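Local structure of uncharacterized protein (Leishmania major, 2B4W) at residues Ser109-Phe114 with Thr126-Met132; Met132-Arg136 with Val147-Pro151; Ser58-Leu62 with Ala73-Trp79. The protein is of unknown function but belongs to a family grouped with the beta-fructosidases, consistent with a five-bladed beta-propeller fold and possibly a carbohydrate-related role. All blocks are in the same frame, centred on the assembly; numbering follows the deposited sequence.

Followed from the N terminus, contact 3 comes first: 58-62 meets 73-79 and closes a loop containing most of the hairpin of strands 59-67 and 70-73, just before the chain enters the sheet that begins with strand 84-89. Contact 1 then closes the hairpin of strands 110-116 and 121-127, the second half of that four-stranded sheet. Contact 2 follows directly, sharing M132, and closes the hairpin of strands 136-139 and 145-149 in the next sheet. The three loops run in series, neither nesting nor crossing. Contacts 1 and 2 touch through F114 and I135, so two successive sheets are tied together; contact 3 lies apart, its centre about 20 Å from that of contact 1.

Contact 1 (Ser109-Phe114 with Thr126-Met132); sequences SYYGYF and TRGPGCM
The carbonyl oxygen of G112 accepts a hydrogen bond from G128 N at 2.8 Å, while R127 CA presses against the same oxygen at 3.0 Å. This is the open end of the antiparallel hairpin 110-116/121-127: Y113 and R127 form a non-hydrogen-bonded pair, and F114 and T126 a hydrogen-bonded one, in which F114 N reaches T126 O at 2.8 Å but the return bond from T126 N to F114 O is long and weak. Beyond G128 regular pairing stops, and C131 N approaches Y110 O in a bent, weak bond.

Two tyrosines pack against the departing chain, Y111 on R127 and G130, Y110 on C131. R127 CG stands between its backbone N and carbonyl carbon (chi1 60°), and the chain bends at chi2 to run beside Y111. Y111 CE2 then lies over one face of the guanidinium, 3.7 Å from R127 CZ, with the two planes 53° apart. R127 NH1 donates almost straight to G128 O at 3.1 Å, which, with the ring beside it, limits the rotation of the group. C131 CA is 3.7 Å from the Y110 ring centroid, over the face, a CH-pi contact. A flat aromatic suits this place because its face can take the CA, CB and, at a distance, the sulfur of C131. G128, having no side chain, avoids a collision with CD of the following proline.

T126 OG1 bonds to L170 O. Strand 121-127 is an edge strand of the four-stranded sheet 84-89/92-100/110-116/121-127, consistent with a beta-propeller blade; helix 172-176 meets R127 and P129 through A172, and F114 packs on I94 and, toward the next sheet, I135.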
ATOM      1  N   SER A 109     -19.158   3.282  10.888  1.00 47.06           N
ATOM      2  CA  SER A 109     -17.777   3.637  11.151  1.00 41.15           C
ATOM      3  C   SER A 109     -16.751   2.744  10.461  1.00 41.12           C
ATOM      4  O   SER A 109     -17.067   1.658   9.969  1.00 33.80           O
ATOM      5  CB  SER A 109     -17.558   3.485  12.671  1.00 26.90           C
ATOM      6  OG  SER A 109     -17.853   2.112  12.978  1.00 38.24           O
ATOM      7  N   TYR A 110     -15.498   3.192  10.445  1.00 36.76           N
ATOM      8  CA  TYR A 110     -14.405   2.350   9.985  1.00 28.24           C
ATOM      9  C   TYR A 110     -13.123   2.703  10.741  1.00 28.28           C
ATOM     10  O   TYR A 110     -13.004   3.805  11.267  1.00 31.97           O
ATOM     11  CB  TYR A 110     -14.158   2.459   8.477  1.00 31.60           C
ATOM     12  CG  TYR A 110     -14.128   3.895   8.011  1.00 37.92           C
ATOM     13  CD1 TYR A 110     -12.947   4.616   8.026  1.00 40.15           C
ATOM     14  CD2 TYR A 110     -15.288   4.520   7.562  1.00 31.23           C
ATOM     15  CE1 TYR A 110     -12.933   5.930   7.594  1.00 39.39           C
ATOM     16  CE2 TYR A 110     -15.273   5.825   7.143  1.00 24.77           C
ATOM     17  CZ  TYR A 110     -14.090   6.540   7.160  1.00 34.93           C
ATOM     18  OH  TYR A 110     -14.056   7.851   6.736  1.00 58.18           O
ATOM     19  N   TYR A 111     -12.245   1.698  10.788  1.00 27.45           N
ATOM     20  CA  TYR A 111     -11.022   1.650  11.545  1.00 35.21           C
ATOM     21  C   TYR A 111      -9.904   0.928  10.777  1.00 36.59           C
ATOM     22  O   TYR A 111     -10.217   0.037   9.991  1.00 27.67           O
ATOM     23  CB  TYR A 111     -11.167   0.884  12.865  1.00 38.47           C
ATOM     24  CG  TYR A 111     -12.274   1.369  13.765  1.00 44.69           C
ATOM     25  CD1 TYR A 111     -13.596   1.019  13.521  1.00 47.65           C
ATOM     26  CD2 TYR A 111     -11.990   2.169  14.865  1.00 39.32           C
ATOM     27  CE1 TYR A 111     -14.607   1.464  14.343  1.00 44.56           C
ATOM     28  CE2 TYR A 111     -13.001   2.617  15.697  1.00 33.51           C
ATOM     29  CZ  TYR A 111     -14.303   2.262  15.430  1.00 39.85           C
ATOM     30  OH  TYR A 111     -15.321   2.700  16.256  1.00 56.19           O
ATOM     31  N   GLY A 112      -8.679   1.344  11.060  1.00 27.37           N
ATOM     32  CA  GLY A 112      -7.487   0.577  10.699  1.00 28.56           C
ATOM     33  C   GLY A 112      -7.243  -0.445  11.817  1.00 27.30           C
ATOM     34  O   GLY A 112      -6.958  -0.005  12.932  1.00 34.53           O
ATOM     35  N   TYR A 113      -7.364  -1.727  11.531  1.00 29.13           N
ATOM     36  CA  TYR A 113      -7.121  -2.863  12.397  1.00 31.26           C
ATOM     37  C   TYR A 113      -5.731  -3.471  12.161  1.00 41.59           C
ATOM     38  O   TYR A 113      -5.356  -3.645  10.996  1.00 32.89           O
ATOM     39  CB  TYR A 113      -8.132  -3.985  12.176  1.00 30.23           C
ATOM     40  CG  TYR A 113      -9.401  -3.993  12.975  1.00 31.79           C
ATOM     41  CD1 TYR A 113      -9.952  -2.846  13.533  1.00 32.71           C
ATOM     42  CD2 TYR A 113     -10.059  -5.208  13.157  1.00 43.26           C
ATOM     43  CE1 TYR A 113     -11.128  -2.916  14.258  1.00 40.41           C
ATOM     44  CE2 TYR A 113     -11.234  -5.282  13.878  1.00 45.40           C
ATOM     45  CZ  TYR A 113     -11.758  -4.129  14.426  1.00 47.21           C
ATOM     46  OH  TYR A 113     -12.932  -4.227  15.139  1.00 47.70           O
ATOM     47  N   PHE A 114      -5.032  -3.792  13.245  1.00 31.49           N
ATOM     48  CA  PHE A 114      -3.661  -4.288  13.216  1.00 25.43           C
ATOM     49  C   PHE A 114      -3.566  -5.628  13.947  1.00 28.55           C
ATOM     50  O   PHE A 114      -4.136  -5.790  15.024  1.00 26.40           O
ATOM     51  CB  PHE A 114      -2.661  -3.315  13.852  1.00 23.06           C
ATOM     52  CG  PHE A 114      -2.359  -2.088  13.009  1.00 35.15           C
ATOM     53  CD1 PHE A 114      -3.192  -0.982  13.048  1.00 30.73           C
ATOM     54  CD2 PHE A 114      -1.233  -2.081  12.199  1.00 37.75           C
ATOM     55  CE1 PHE A 114      -2.903   0.124  12.275  1.00 31.52           C
ATOM     56  CE2 PHE A 114      -0.937  -0.968  11.437  1.00 31.10           C
ATOM     57  CZ  PHE A 114      -1.778   0.117  11.467  1.00 16.13           C
ATOM     58  N   THR A 126      -4.396  -4.160  17.934  1.00 18.45           N
ATOM     59  CA  THR A 126      -4.680  -2.743  18.148  1.00 22.77           C
ATOM     60  C   THR A 126      -5.309  -2.157  16.884  1.00 34.64           C
ATOM     61  O   THR A 126      -5.449  -2.893  15.905  1.00 30.74           O
ATOM     62  CB  THR A 126      -3.430  -1.944  18.522  1.00 25.56           C
ATOM     63  OG1 THR A 126      -3.801  -0.774  19.266  1.00 33.91           O
ATOM     64  CG2 THR A 126      -2.736  -1.432  17.263  1.00 28.12           C
ATOM     65  N   ARG A 127      -5.682  -0.881  16.942  1.00 34.78           N
ATOM     66  CA  ARG A 127      -6.379  -0.209  15.868  1.00 35.16           C
ATOM     67  C   ARG A 127      -6.242   1.304  15.944  1.00 28.58           C
ATOM     68  O   ARG A 127      -5.841   1.873  16.949  1.00 35.60           O
ATOM     69  CB  ARG A 127      -7.877  -0.562  15.894  1.00 33.70           C
ATOM     70  CG  ARG A 127      -8.518  -0.127  17.220  1.00 32.69           C
ATOM     71  CD  ARG A 127      -9.756   0.687  16.898  1.00 44.30           C
ATOM     72  NE  ARG A 127     -10.646   0.894  18.020  1.00 41.94           N
ATOM     73  CZ  ARG A 127     -10.908   2.009  18.677  1.00 50.92           C
ATOM     74  NH1 ARG A 127     -10.359   3.183  18.387  1.00 39.94           N
ATOM     75  NH2 ARG A 127     -11.774   1.950  19.691  1.00 74.32           N
ATOM     76  N   GLY A 128      -6.599   1.960  14.840  1.00 30.29           N
ATOM     77  CA  GLY A 128      -6.554   3.411  14.781  1.00 34.28           C
ATOM     78  C   GLY A 128      -7.849   4.035  15.277  1.00 33.40           C
ATOM     79  O   GLY A 128      -8.740   3.336  15.752  1.00 31.10           O
ATOM     80  N   PRO A 129      -7.919   5.355  15.169  1.00 33.08           N
ATOM     81  CA  PRO A 129      -9.102   6.119  15.545  1.00 31.98           C
ATOM     82  C   PRO A 129     -10.296   5.891  14.634  1.00 37.73           C
ATOM     83  O   PRO A 129     -10.196   5.542  13.467  1.00 30.89           O
ATOM     84  CB  PRO A 129      -8.660   7.577  15.393  1.00 41.80           C
ATOM     85  CG  PRO A 129      -7.475   7.537  14.494  1.00 39.09           C
ATOM     86  CD  PRO A 129      -6.812   6.203  14.702  1.00 34.89           C
ATOM     87  N   GLY A 130     -11.494   6.098  15.182  1.00 37.95           N
ATOM     88  CA  GLY A 130     -12.695   5.914  14.382  1.00 30.54           C
ATOM     89  C   GLY A 130     -12.677   6.794  13.155  1.00 26.03           C
ATOM     90  O   GLY A 130     -12.110   7.884  13.189  1.00 34.59           O
ATOM     91  N   CYS A 131     -13.283   6.288  12.089  1.00 22.05           N
ATOM     92  CA  CYS A 131     -13.325   6.952  10.802  1.00 28.93           C
ATOM     93  C   CYS A 131     -11.963   7.467  10.334  1.00 42.98           C
ATOM     94  O   CYS A 131     -11.799   8.601   9.880  1.00 41.38           O
ATOM     95  CB  CYS A 131     -14.351   8.096  10.852  1.00 34.81           C
ATOM     96  SG  CYS A 131     -16.048   7.510  11.058  1.00 49.65           S
HETATM   97  N   MSE A 132     -10.954   6.600  10.395  1.00 37.34           N
HETATM   98  CA  MSE A 132      -9.646   6.874   9.824  1.00 27.06           C
HETATM   99  C   MSE A 132      -9.131   5.604   9.134  1.00 40.07           C
HETATM  100  O   MSE A 132      -9.251   4.486   9.643  1.00 26.85           O
HETATM  101  CB  MSE A 132      -8.620   7.345  10.861  1.00 25.23           C
HETATM  102  CG  MSE A 132      -7.289   7.691  10.246  1.00 16.81           C
HETATM  103 SE   MSE A 132      -5.802   8.217  11.271  1.00 18.40          SE
HETATM  104  CE  MSE A 132      -6.560   9.934  11.717  1.00 33.75           C
TER

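Contact 2 (Met132-Arg136 with Val147-Pro151)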
HETATM    1  N   MSE A 132     -10.954   6.600  10.395  1.00 37.34           N
HETATM    2  CA  MSE A 132      -9.646   6.874   9.824  1.00 27.06           C
HETATM    3  C   MSE A 132      -9.131   5.604   9.134  1.00 40.07           C
HETATM    4  O   MSE A 132      -9.251   4.486   9.643  1.00 26.85           O
HETATM    5  CB  MSE A 132      -8.620   7.345  10.861  1.00 25.23           C
HETATM    6  CG  MSE A 132      -7.289   7.691  10.246  1.00 16.81           C
HETATM    7 SE   MSE A 132      -5.802   8.217  11.271  1.00 18.40          SE
HETATM    8  CE  MSE A 132      -6.560   9.934  11.717  1.00 33.75           C
ATOM      9  N   LYS A 133      -8.532   5.762   7.952  1.00 36.32           N
ATOM     10  CA  LYS A 133      -7.880   4.588   7.353  1.00 30.78           C
ATOM     11  C   LYS A 133      -6.537   5.016   6.786  1.00 20.81           C
ATOM     12  O   LYS A 133      -6.002   6.088   7.097  1.00 23.54           O
ATOM     13  CB  LYS A 133      -8.777   3.909   6.340  1.00 22.95           C
ATOM     14  CG  LYS A 133      -9.270   4.660   5.122  1.00 30.90           C
ATOM     15  CD  LYS A 133     -10.378   3.818   4.485  1.00 40.22           C
ATOM     16  CE  LYS A 133     -11.045   4.501   3.308  1.00 52.54           C
ATOM     17  NZ  LYS A 133     -11.797   3.527   2.460  1.00 46.10           N
ATOM     18  N   ASP A 134      -5.916   4.194   5.956  1.00 23.83           N
ATOM     19  CA  ASP A 134      -4.653   4.612   5.350  1.00 29.43           C
ATOM     20  C   ASP A 134      -3.559   4.936   6.350  1.00 18.44           C
ATOM     21  O   ASP A 134      -2.702   5.779   6.075  1.00 24.37           O
ATOM     22  CB  ASP A 134      -4.944   5.807   4.419  1.00 28.08           C
ATOM     23  CG  ASP A 134      -5.935   5.422   3.342  1.00 24.40           C
ATOM     24  OD1 ASP A 134      -6.065   4.218   3.059  1.00 30.73           O
ATOM     25  OD2 ASP A 134      -6.613   6.280   2.742  1.00 34.54           O
ATOM     26  N   ILE A 135      -3.527   4.263   7.485  1.00 24.44           N
ATOM     27  CA  ILE A 135      -2.502   4.257   8.516  1.00 20.20           C
ATOM     28  C   ILE A 135      -1.465   3.160   8.233  1.00 18.87           C
ATOM     29  O   ILE A 135      -1.872   2.021   7.973  1.00 29.57           O
ATOM     30  CB  ILE A 135      -3.057   4.015   9.936  1.00 29.24           C
ATOM     31  CG1 ILE A 135      -4.150   4.994  10.371  1.00 29.53           C
ATOM     32  CG2 ILE A 135      -1.885   3.984  10.937  1.00 20.17           C
ATOM     33  CD1 ILE A 135      -5.277   4.436  11.219  1.00 22.09           C
ATOM     34  N   ARG A 136      -0.189   3.528   8.267  1.00 19.62           N
ATOM     35  CA  ARG A 136       0.944   2.702   7.894  1.00 19.24           C
ATOM     36  C   ARG A 136       2.136   2.854   8.832  1.00 22.03           C
ATOM     37  O   ARG A 136       2.390   3.881   9.459  1.00 27.69           O
ATOM     38  CB  ARG A 136       1.483   3.028   6.495  1.00 17.19           C
ATOM     39  CG  ARG A 136       0.550   2.808   5.332  1.00 21.11           C
ATOM     40  CD  ARG A 136      -0.073   1.425   5.390  1.00 21.83           C
ATOM     41  NE  ARG A 136      -0.964   1.128   4.274  1.00 20.68           N
ATOM     42  CZ  ARG A 136      -2.283   1.236   4.262  1.00 22.11           C
ATOM     43  NH1 ARG A 136      -2.986   1.650   5.309  1.00 20.43           N
ATOM     44  NH2 ARG A 136      -2.958   0.922   3.169  1.00 23.99           N
ATOM     45  N   VAL A 147       5.313   5.973  12.239  1.00 25.55           N
ATOM     46  CA  VAL A 147       3.895   5.768  11.954  1.00 18.34           C
ATOM     47  C   VAL A 147       3.324   6.937  11.154  1.00 24.19           C
ATOM     48  O   VAL A 147       3.488   8.112  11.481  1.00 21.77           O
ATOM     49  CB  VAL A 147       3.049   5.549  13.225  1.00 22.26           C
ATOM     50  CG1 VAL A 147       1.649   5.076  12.834  1.00 34.18           C
ATOM     51  CG2 VAL A 147       3.697   4.553  14.181  1.00 27.20           C
ATOM     52  N   PHE A 148       2.627   6.564  10.084  1.00 22.56           N
ATOM     53  CA  PHE A 148       1.904   7.516   9.261  1.00 24.51           C
ATOM     54  C   PHE A 148       0.391   7.416   9.475  1.00 27.54           C
ATOM     55  O   PHE A 148      -0.193   6.334   9.401  1.00 25.35           O
ATOM     56  CB  PHE A 148       2.148   7.282   7.775  1.00 25.46           C
ATOM     57  CG  PHE A 148       3.589   7.457   7.324  1.00 19.39           C
ATOM     58  CD1 PHE A 148       4.499   6.410   7.348  1.00 22.53           C
ATOM     59  CD2 PHE A 148       3.985   8.695   6.861  1.00 22.10           C
ATOM     60  CE1 PHE A 148       5.808   6.580   6.922  1.00 15.23           C
ATOM     61  CE2 PHE A 148       5.289   8.868   6.436  1.00 30.66           C
ATOM     62  CZ  PHE A 148       6.186   7.814   6.446  1.00 18.96           C
ATOM     63  N   SER A 149      -0.232   8.556   9.723  1.00 22.94           N
ATOM     64  CA  SER A 149      -1.675   8.659   9.879  1.00 16.45           C
ATOM     65  C   SER A 149      -2.311   9.276   8.650  1.00 23.19           C
ATOM     66  O   SER A 149      -1.577   9.703   7.760  1.00 23.95           O
ATOM     67  CB  SER A 149      -1.980   9.560  11.087  1.00 27.89           C
ATOM     68  OG  SER A 149      -1.491  10.872  10.798  1.00 30.18           O
ATOM     69  N   ARG A 150      -3.634   9.322   8.584  1.00 30.47           N
ATOM     70  CA  ARG A 150      -4.315   9.895   7.435  1.00 24.59           C
ATOM     71  C   ARG A 150      -5.698  10.418   7.808  1.00 26.19           C
ATOM     72  O   ARG A 150      -6.720   9.865   7.390  1.00 31.66           O
ATOM     73  CB  ARG A 150      -4.448   8.881   6.289  1.00 24.28           C
ATOM     74  CG  ARG A 150      -4.273   9.475   4.905  1.00 23.53           C
ATOM     75  CD  ARG A 150      -5.402  10.435   4.533  1.00 30.76           C
ATOM     76  NE  ARG A 150      -6.647   9.680   4.500  1.00 29.79           N
ATOM     77  CZ  ARG A 150      -7.352   9.269   3.466  1.00 30.63           C
ATOM     78  NH1 ARG A 150      -6.985   9.522   2.216  1.00 30.52           N
ATOM     79  NH2 ARG A 150      -8.471   8.576   3.681  1.00 39.23           N
ATOM     80  N   PRO A 151      -5.781  11.493   8.573  1.00 23.58           N
ATOM     81  CA  PRO A 151      -7.106  12.102   8.790  1.00 30.88           C
ATOM     82  C   PRO A 151      -7.703  12.635   7.492  1.00 26.10           C
ATOM     83  O   PRO A 151      -7.107  13.392   6.737  1.00 36.43           O
ATOM     84  CB  PRO A 151      -6.817  13.250   9.761  1.00 32.22           C
ATOM     85  CG  PRO A 151      -5.355  13.513   9.645  1.00 33.00           C
ATOM     86  CD  PRO A 151      -4.707  12.196   9.286  1.00 25.11           C
TER
HETATM   87  O   HOH W   1      -8.813   8.333   6.931  1.00 28.28           O
HETATM   88  O   HOH W   2      -0.877   7.664   5.178  1.00 28.28           O
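R136 and F148, in the hairpin of strands 136-139 and 145-149, satisfy each other's backbones as an antiparallel hydrogen-bonded pair, F148 N giving an almost straight bond to R136 O at 2.8 Å and R136 N answering to F148 O at 3.0 Å. On the loop side, where 132-135 is not strand, waters bridge the segments. One accepts from K133 N at 2.8 Å, donates to R150 O at 2.6 Å and accepts a longer bond from R150 NH2; a second donates to D134 O and, weakly, to S149 O.

R150 bends at chi2 and chi3, bringing its guanidinium alongside D134. D134 OD2 lies over one guanidinium face, 3.1 Å from R150 NH2, and the two planes stand 72° apart; charge attraction alone makes this salt bridge. R150 N is buried without a polar partner, covered by the soft selenium of selenomethionine M132 at 3.6 Å; the methyl CE, turned at chi3 (-71°), packs against P151.

R136 NH1 bonds to I135 O from above its carbonyl plane. R150 NH1 to G190 O and R136 NE to N193 O join both segments to strand 188-198, so backbone carbonyls hold both arginines, and R150 has the D134 carboxylate besides.

Contact 3 (Ser58-Leu62 with Ala73-Trp79); sequences SHVRL and AVPELSW
R61 curls toward the turn of 73-79, its guanidinium laid flat against the A73 methyl. CG sits beside the backbone N (chi1 -67°), and further bends at chi2 and chi3 fold the chain over so that A73 CB lies on one guanidinium face, 3.7 Å from R61 NH2. The edge of the group faces carbonyls: NH2 donates to V74 O at 3.1 Å from well above that carbonyl plane. The single N-H of NE is divided between a water, its shorter partner at 2.9 Å, and L77 O, hence the bent, weak bond to the latter. The water also accepts from L62 N and lies close to the same two oxygens. These belong to the ends of the type II turn V74-L77, in which P75 supplies the fixed backbone angle of the second position.

W79 turns the edge of its indole, not a face, to the strand. CE3 packs 3.7 Å from V60 CG1, and the ring edge also meets V60 O and L62 N; the rings of Y46 and F95 meet it from elsewhere. L62 lies side by side with both V74 and L77, all pointing the same way, with L62 CD2 3.7 Å from L77 CD1. Their branched ends make a small apolar cluster between strand and turn.

The loop returns to pair with strand 59-67: V60 and W79 form a single antiparallel hydrogen-bonded pair, V60 N giving to W79 O at 2.7 Å and W79 N returning a longer bond to V60 O, while V74 N bonds nearly straight to L62 O at 2.7 Å. Arginine suits this place because its NE and NH2 can reach two carbonyls of one turn; these oxygens probably stabilise the positive charge, and the bonds link the turn to the strand.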
ATOM      1  N   SER A  58     -16.329  -6.409   0.948  1.00 28.67           N
ATOM      2  CA  SER A  58     -15.038  -7.046   0.782  1.00 21.24           C
ATOM      3  C   SER A  58     -14.694  -7.939   1.959  1.00 27.16           C
ATOM      4  O   SER A  58     -15.201  -7.681   3.039  1.00 22.38           O
ATOM      5  CB  SER A  58     -13.947  -5.967   0.635  1.00 11.38           C
ATOM      6  OG  SER A  58     -14.528  -5.047  -0.265  1.00 23.43           O
ATOM      7  N   HIS A  59     -13.863  -8.913   1.634  1.00 22.40           N
ATOM      8  CA  HIS A  59     -13.115  -9.691   2.601  1.00 24.39           C
ATOM      9  C   HIS A  59     -11.670  -9.743   2.084  1.00 23.31           C
ATOM     10  O   HIS A  59     -11.419  -9.285   0.969  1.00 26.01           O
ATOM     11  CB  HIS A  59     -13.702 -11.082   2.797  1.00 27.09           C
ATOM     12  CG  HIS A  59     -13.653 -11.919   1.557  1.00 18.83           C
ATOM     13  ND1 HIS A  59     -14.448 -11.698   0.463  1.00 26.97           N
ATOM     14  CD2 HIS A  59     -12.888 -12.980   1.239  1.00 16.69           C
ATOM     15  CE1 HIS A  59     -14.187 -12.586  -0.473  1.00 23.65           C
ATOM     16  NE2 HIS A  59     -13.228 -13.399  -0.028  1.00 17.23           N
ATOM     17  N   VAL A  60     -10.748 -10.272   2.866  1.00 19.48           N
ATOM     18  CA  VAL A  60      -9.375 -10.372   2.401  1.00 22.85           C
ATOM     19  C   VAL A  60      -8.968 -11.836   2.290  1.00 22.66           C
ATOM     20  O   VAL A  60      -9.229 -12.652   3.175  1.00 25.78           O
ATOM     21  CB  VAL A  60      -8.359  -9.683   3.329  1.00 23.58           C
ATOM     22  CG1 VAL A  60      -6.958 -10.221   3.024  1.00 18.81           C
ATOM     23  CG2 VAL A  60      -8.436  -8.172   3.208  1.00 18.20           C
ATOM     24  N   ARG A  61      -8.325 -12.172   1.180  1.00 24.53           N
ATOM     25  CA  ARG A  61      -7.745 -13.501   1.034  1.00 23.08           C
ATOM     26  C   ARG A  61      -6.218 -13.433   0.934  1.00 21.46           C
ATOM     27  O   ARG A  61      -5.634 -12.404   0.593  1.00 18.38           O
ATOM     28  CB  ARG A  61      -8.303 -14.213  -0.192  1.00 18.15           C
ATOM     29  CG  ARG A  61      -9.780 -14.567  -0.085  1.00 38.14           C
ATOM     30  CD  ARG A  61     -10.079 -15.596   0.972  1.00 36.62           C
ATOM     31  NE  ARG A  61      -9.727 -16.958   0.640  1.00 29.27           N
ATOM     32  CZ  ARG A  61     -10.072 -17.793  -0.310  1.00 27.85           C
ATOM     33  NH1 ARG A  61     -10.924 -17.515  -1.287  1.00 25.66           N
ATOM     34  NH2 ARG A  61      -9.524 -19.006  -0.276  1.00 28.50           N
ATOM     35  N   LEU A  62      -5.590 -14.555   1.235  1.00 22.04           N
ATOM     36  CA  LEU A  62      -4.160 -14.740   1.021  1.00 15.87           C
ATOM     37  C   LEU A  62      -4.004 -15.534  -0.285  1.00 18.80           C
ATOM     38  O   LEU A  62      -4.688 -16.550  -0.374  1.00 19.84           O
ATOM     39  CB  LEU A  62      -3.492 -15.496   2.156  1.00 24.50           C
ATOM     40  CG  LEU A  62      -2.001 -15.832   2.020  1.00 26.06           C
ATOM     41  CD1 LEU A  62      -1.126 -14.588   2.171  1.00 16.65           C
ATOM     42  CD2 LEU A  62      -1.628 -16.898   3.042  1.00 29.48           C
ATOM     43  N   ALA A  73      -5.630 -18.381  -4.607  1.00 22.57           N
ATOM     44  CA  ALA A  73      -6.063 -18.142  -3.235  1.00 26.02           C
ATOM     45  C   ALA A  73      -5.684 -19.323  -2.367  1.00 24.83           C
ATOM     46  O   ALA A  73      -5.785 -20.469  -2.823  1.00 28.26           O
ATOM     47  CB  ALA A  73      -7.570 -17.891  -3.238  1.00 35.66           C
ATOM     48  N   VAL A  74      -5.268 -19.046  -1.139  1.00 28.16           N
ATOM     49  CA  VAL A  74      -5.004 -20.139  -0.216  1.00 22.65           C
ATOM     50  C   VAL A  74      -6.297 -20.497   0.525  1.00 23.79           C
ATOM     51  O   VAL A  74      -6.849 -19.606   1.173  1.00 28.26           O
ATOM     52  CB  VAL A  74      -3.935 -19.814   0.835  1.00 26.20           C
ATOM     53  CG1 VAL A  74      -3.959 -20.871   1.934  1.00 26.33           C
ATOM     54  CG2 VAL A  74      -2.563 -19.704   0.189  1.00 36.32           C
ATOM     55  N   PRO A  75      -6.722 -21.743   0.408  1.00 26.25           N
ATOM     56  CA  PRO A  75      -7.951 -22.208   1.054  1.00 28.81           C
ATOM     57  C   PRO A  75      -8.114 -21.765   2.496  1.00 33.49           C
ATOM     58  O   PRO A  75      -7.149 -21.715   3.251  1.00 25.43           O
ATOM     59  CB  PRO A  75      -7.778 -23.745   0.999  1.00 22.44           C
ATOM     60  CG  PRO A  75      -7.083 -23.937  -0.306  1.00 34.25           C
ATOM     61  CD  PRO A  75      -6.066 -22.830  -0.356  1.00 35.10           C
ATOM     62  N   GLU A  76      -9.345 -21.439   2.872  1.00 30.13           N
ATOM     63  CA  GLU A  76      -9.829 -21.394   4.231  1.00 20.12           C
ATOM     64  C   GLU A  76      -9.163 -20.411   5.190  1.00 33.46           C
ATOM     65  O   GLU A  76      -9.176 -20.641   6.403  1.00 59.64           O
ATOM     66  CB  GLU A  76      -9.656 -22.789   4.867  1.00 34.98           C
ATOM     67  CG  GLU A  76     -10.644 -23.800   4.289  1.00 40.83           C
ATOM     68  CD  GLU A  76     -10.380 -25.203   4.797  1.00 37.73           C
ATOM     69  OE1 GLU A  76     -10.171 -25.371   6.019  1.00 47.82           O
ATOM     70  OE2 GLU A  76     -10.381 -26.118   3.947  1.00 49.13           O
ATOM     71  N   LEU A  77      -8.604 -19.347   4.679  1.00 33.77           N
ATOM     72  CA  LEU A  77      -8.060 -18.196   5.361  1.00 29.10           C
ATOM     73  C   LEU A  77      -8.789 -16.954   4.827  1.00 31.77           C
ATOM     74  O   LEU A  77      -8.882 -16.796   3.610  1.00 36.63           O
ATOM     75  CB  LEU A  77      -6.583 -17.984   5.122  1.00 29.07           C
ATOM     76  CG  LEU A  77      -5.572 -19.009   5.612  1.00 32.97           C
ATOM     77  CD1 LEU A  77      -4.172 -18.593   5.172  1.00 39.36           C
ATOM     78  CD2 LEU A  77      -5.638 -19.141   7.118  1.00 32.28           C
ATOM     79  N   SER A  78      -9.271 -16.111   5.728  1.00 21.28           N
ATOM     80  CA  SER A  78      -9.829 -14.845   5.283  1.00 28.44           C
ATOM     81  C   SER A  78      -9.934 -13.881   6.452  1.00 27.87           C
ATOM     82  O   SER A  78      -9.850 -14.281   7.610  1.00 22.83           O
ATOM     83  CB  SER A  78     -11.204 -15.059   4.642  1.00 35.74           C
ATOM     84  OG  SER A  78     -12.174 -15.246   5.652  1.00 29.10           O
ATOM     85  N   TRP A  79     -10.102 -12.606   6.137  1.00 28.69           N
ATOM     86  CA  TRP A  79     -10.222 -11.535   7.116  1.00 26.04           C
ATOM     87  C   TRP A  79     -11.329 -10.597   6.643  1.00 20.86           C
ATOM     88  O   TRP A  79     -11.464 -10.371   5.442  1.00 19.77           O
ATOM     89  CB  TRP A  79      -8.893 -10.799   7.321  1.00 20.55           C
ATOM     90  CG  TRP A  79      -7.783 -11.715   7.757  1.00 25.53           C
ATOM     91  CD1 TRP A  79      -7.361 -11.882   9.051  1.00 26.72           C
ATOM     92  CD2 TRP A  79      -6.956 -12.580   6.961  1.00 19.19           C
ATOM     93  NE1 TRP A  79      -6.338 -12.791   9.098  1.00 24.36           N
ATOM     94  CE2 TRP A  79      -6.061 -13.237   7.831  1.00 24.25           C
ATOM     95  CE3 TRP A  79      -6.875 -12.871   5.598  1.00 28.58           C
ATOM     96  CZ2 TRP A  79      -5.120 -14.147   7.364  1.00 19.10           C
ATOM     97  CZ3 TRP A  79      -5.947 -13.770   5.114  1.00 22.11           C
ATOM     98  CH2 TRP A  79      -5.074 -14.402   6.016  1.00 24.92           C
TER
HETATM   99  O   HOH W   3      -7.032 -17.043   1.801  1.00 19.78           O